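Local atomic coordinates of bitiscetin (Bitis arietans, PDB entry 1JWI), a protein that binds von Willebrand factor and induces its interaction, through the A1 domain, with platelet GPIb-alpha, so that platelets aggregate. Residues K17-V22 against N121-K126. Residues are numbered along the deposited sequence; the frame is centred on the assembly and turned at random.
Sequences KVFKKV and NPFICK
Phe-19 and Phe-123 lie nearly parallel, planes 20° apart, but slid so far that the rings barely overlap. What covers one face of the Phe-123 ring is instead CB of Phe-19, a CH-pi contact 3.9 Å from the ring centroid and displaced toward CZ. At the edge of the same ring, near its plane, sits the carbonyl O of Lys-21, 3.2 Å from CE1. The Phe-19 ring carries CG of Lys-17 over one face, while SG of Cys-125 comes in obliquely, 3.5 Å from CE2, as a sulfur-aromatic contact. With chi1 at 54°, CG of Phe-123 stands between its own N and carbonyl carbon, a torsion that tips the ring across to the Phe-19 strand.

Beneath the rings the strands run antiparallel. Phe-19 and Phe-123 form one hydrogen-bonded pair: N of Phe-19 meets O of Phe-123 at 2.7 Å, with N of Phe-123 returning a bond to O of Phe-19. Lys-17 and Cys-125 form the next, its bond from N of Lys-17 to O of Cys-125 being longer at 3.3 Å. Between them, Val-18 and Ile-124 make a non-hydrogen-bonded pair whose side chains turn to the other face, against helix 45-58. Past the corner at Lys-21, CG1 of Val-22 rests 4.1 Å from CD of Pro-122.

This pairing joins strand 14-20 to the last strand of the C-type lectin fold, bringing the two ends of the domain together. The aromatic face packs on helix 25-34, where Phe-31 meets Phe-19 edge-to-face and Cys-32 closes a disulfide with Cys-125. Backbone bonds hold strand 121-126 within the sheet and apolar side chains cover both faces, while the disulfide to Cys-32 adds a covalent link on the aromatic face, without relying on any side-chain charge between the strands.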
# COMPACT_ATOMS: atom_id res chain seq x y z
N LYS A 17 -4.94 -19.09 18.98
CA LYS A 17 -6.29 -18.70 19.37
C LYS A 17 -6.73 -17.49 18.56
O LYS A 17 -5.98 -16.52 18.40
CB LYS A 17 -6.32 -18.37 20.87
CG LYS A 17 -7.62 -17.75 21.37
CD LYS A 17 -8.69 -18.80 21.58
CE LYS A 17 -9.90 -18.23 22.30
NZ LYS A 17 -10.92 -19.31 22.52
N VAL A 18 -7.96 -17.56 18.04
CA VAL A 18 -8.55 -16.47 17.27
C VAL A 18 -9.47 -15.71 18.23
O VAL A 18 -10.38 -16.29 18.81
CB VAL A 18 -9.41 -17.03 16.09
CG1 VAL A 18 -10.14 -15.90 15.39
CG2 VAL A 18 -8.51 -17.78 15.11
N PHE A 19 -9.21 -14.42 18.41
CA PHE A 19 -10.03 -13.61 19.31
C PHE A 19 -11.07 -12.82 18.52
O PHE A 19 -10.75 -12.14 17.54
CB PHE A 19 -9.13 -12.66 20.10
CG PHE A 19 -8.32 -13.35 21.16
CD1 PHE A 19 -8.84 -13.55 22.44
CD2 PHE A 19 -7.04 -13.82 20.88
CE1 PHE A 19 -8.10 -14.21 23.41
CE2 PHE A 19 -6.29 -14.49 21.85
CZ PHE A 19 -6.83 -14.68 23.12
N LYS A 20 -12.32 -12.92 18.96
CA LYS A 20 -13.42 -12.23 18.29
C LYS A 20 -13.55 -10.76 18.69
O LYS A 20 -14.16 -9.98 17.96
CB LYS A 20 -14.74 -12.97 18.53
CG LYS A 20 -14.86 -14.25 17.70
CD LYS A 20 -16.30 -14.75 17.65
CE LYS A 20 -16.69 -15.44 18.94
NZ LYS A 20 -15.81 -16.62 19.22
N LYS A 21 -12.99 -10.40 19.84
CA LYS A 21 -13.03 -9.02 20.31
C LYS A 21 -12.19 -8.20 19.33
O LYS A 21 -10.98 -8.42 19.23
CB LYS A 21 -12.44 -8.91 21.72
CG LYS A 21 -11.06 -9.56 21.85
CD LYS A 21 -10.36 -9.19 23.15
CE LYS A 21 -9.94 -7.73 23.15
NZ LYS A 21 -9.25 -7.34 24.42
N VAL A 22 -12.81 -7.27 18.62
CA VAL A 22 -12.09 -6.47 17.63
C VAL A 22 -11.19 -5.40 18.24
O VAL A 22 -11.52 -4.79 19.25
CB VAL A 22 -13.07 -5.78 16.65
CG1 VAL A 22 -13.90 -6.84 15.93
CG2 VAL A 22 -13.97 -4.81 17.40
N ASN A 121 -10.42 -5.12 13.87
CA ASN A 121 -10.69 -6.46 13.35
C ASN A 121 -10.37 -7.52 14.38
O ASN A 121 -9.66 -7.28 15.35
CB ASN A 121 -9.81 -6.75 12.13
CG ASN A 121 -10.13 -5.88 10.94
OD1 ASN A 121 -11.27 -5.83 10.50
ND2 ASN A 121 -9.11 -5.21 10.41
N PRO A 122 -10.92 -8.73 14.19
CA PRO A 122 -10.60 -9.78 15.15
C PRO A 122 -9.14 -10.11 14.86
O PRO A 122 -8.57 -9.62 13.87
CB PRO A 122 -11.56 -10.91 14.77
CG PRO A 122 -11.80 -10.70 13.32
CD PRO A 122 -11.94 -9.19 13.23
N PHE A 123 -8.51 -10.92 15.70
CA PHE A 123 -7.10 -11.23 15.49
C PHE A 123 -6.71 -12.61 15.98
O PHE A 123 -7.48 -13.29 16.65
CB PHE A 123 -6.22 -10.17 16.16
CG PHE A 123 -6.52 -9.97 17.61
CD1 PHE A 123 -7.61 -9.20 18.01
CD2 PHE A 123 -5.71 -10.55 18.58
CE1 PHE A 123 -7.88 -9.01 19.36
CE2 PHE A 123 -5.98 -10.36 19.94
CZ PHE A 123 -7.07 -9.59 20.33
N ILE A 124 -5.49 -13.00 15.64
CA ILE A 124 -4.99 -14.31 16.01
C ILE A 124 -3.65 -14.24 16.72
O ILE A 124 -2.68 -13.69 16.19
CB ILE A 124 -4.85 -15.19 14.76
CG1 ILE A 124 -4.19 -16.52 15.13
CG2 ILE A 124 -4.03 -14.46 13.70
CD1 ILE A 124 -3.86 -17.38 13.94
N CYS A 125 -3.61 -14.82 17.92
CA CYS A 125 -2.40 -14.86 18.72
C CYS A 125 -1.70 -16.22 18.57
O CYS A 125 -2.33 -17.23 18.25
CB CYS A 125 -2.72 -14.63 20.20
SG CYS A 125 -3.44 -13.00 20.58
N LYS A 126 -0.40 -16.21 18.80
CA LYS A 126 0.43 -17.40 18.72
C LYS A 126 1.47 -17.32 19.84
O LYS A 126 2.11 -16.28 20.02
CB LYS A 126 1.11 -17.46 17.35
CG LYS A 126 2.18 -18.52 17.21
CD LYS A 126 2.79 -18.43 15.82
CE LYS A 126 3.98 -19.36 15.66
NZ LYS A 126 4.63 -19.16 14.33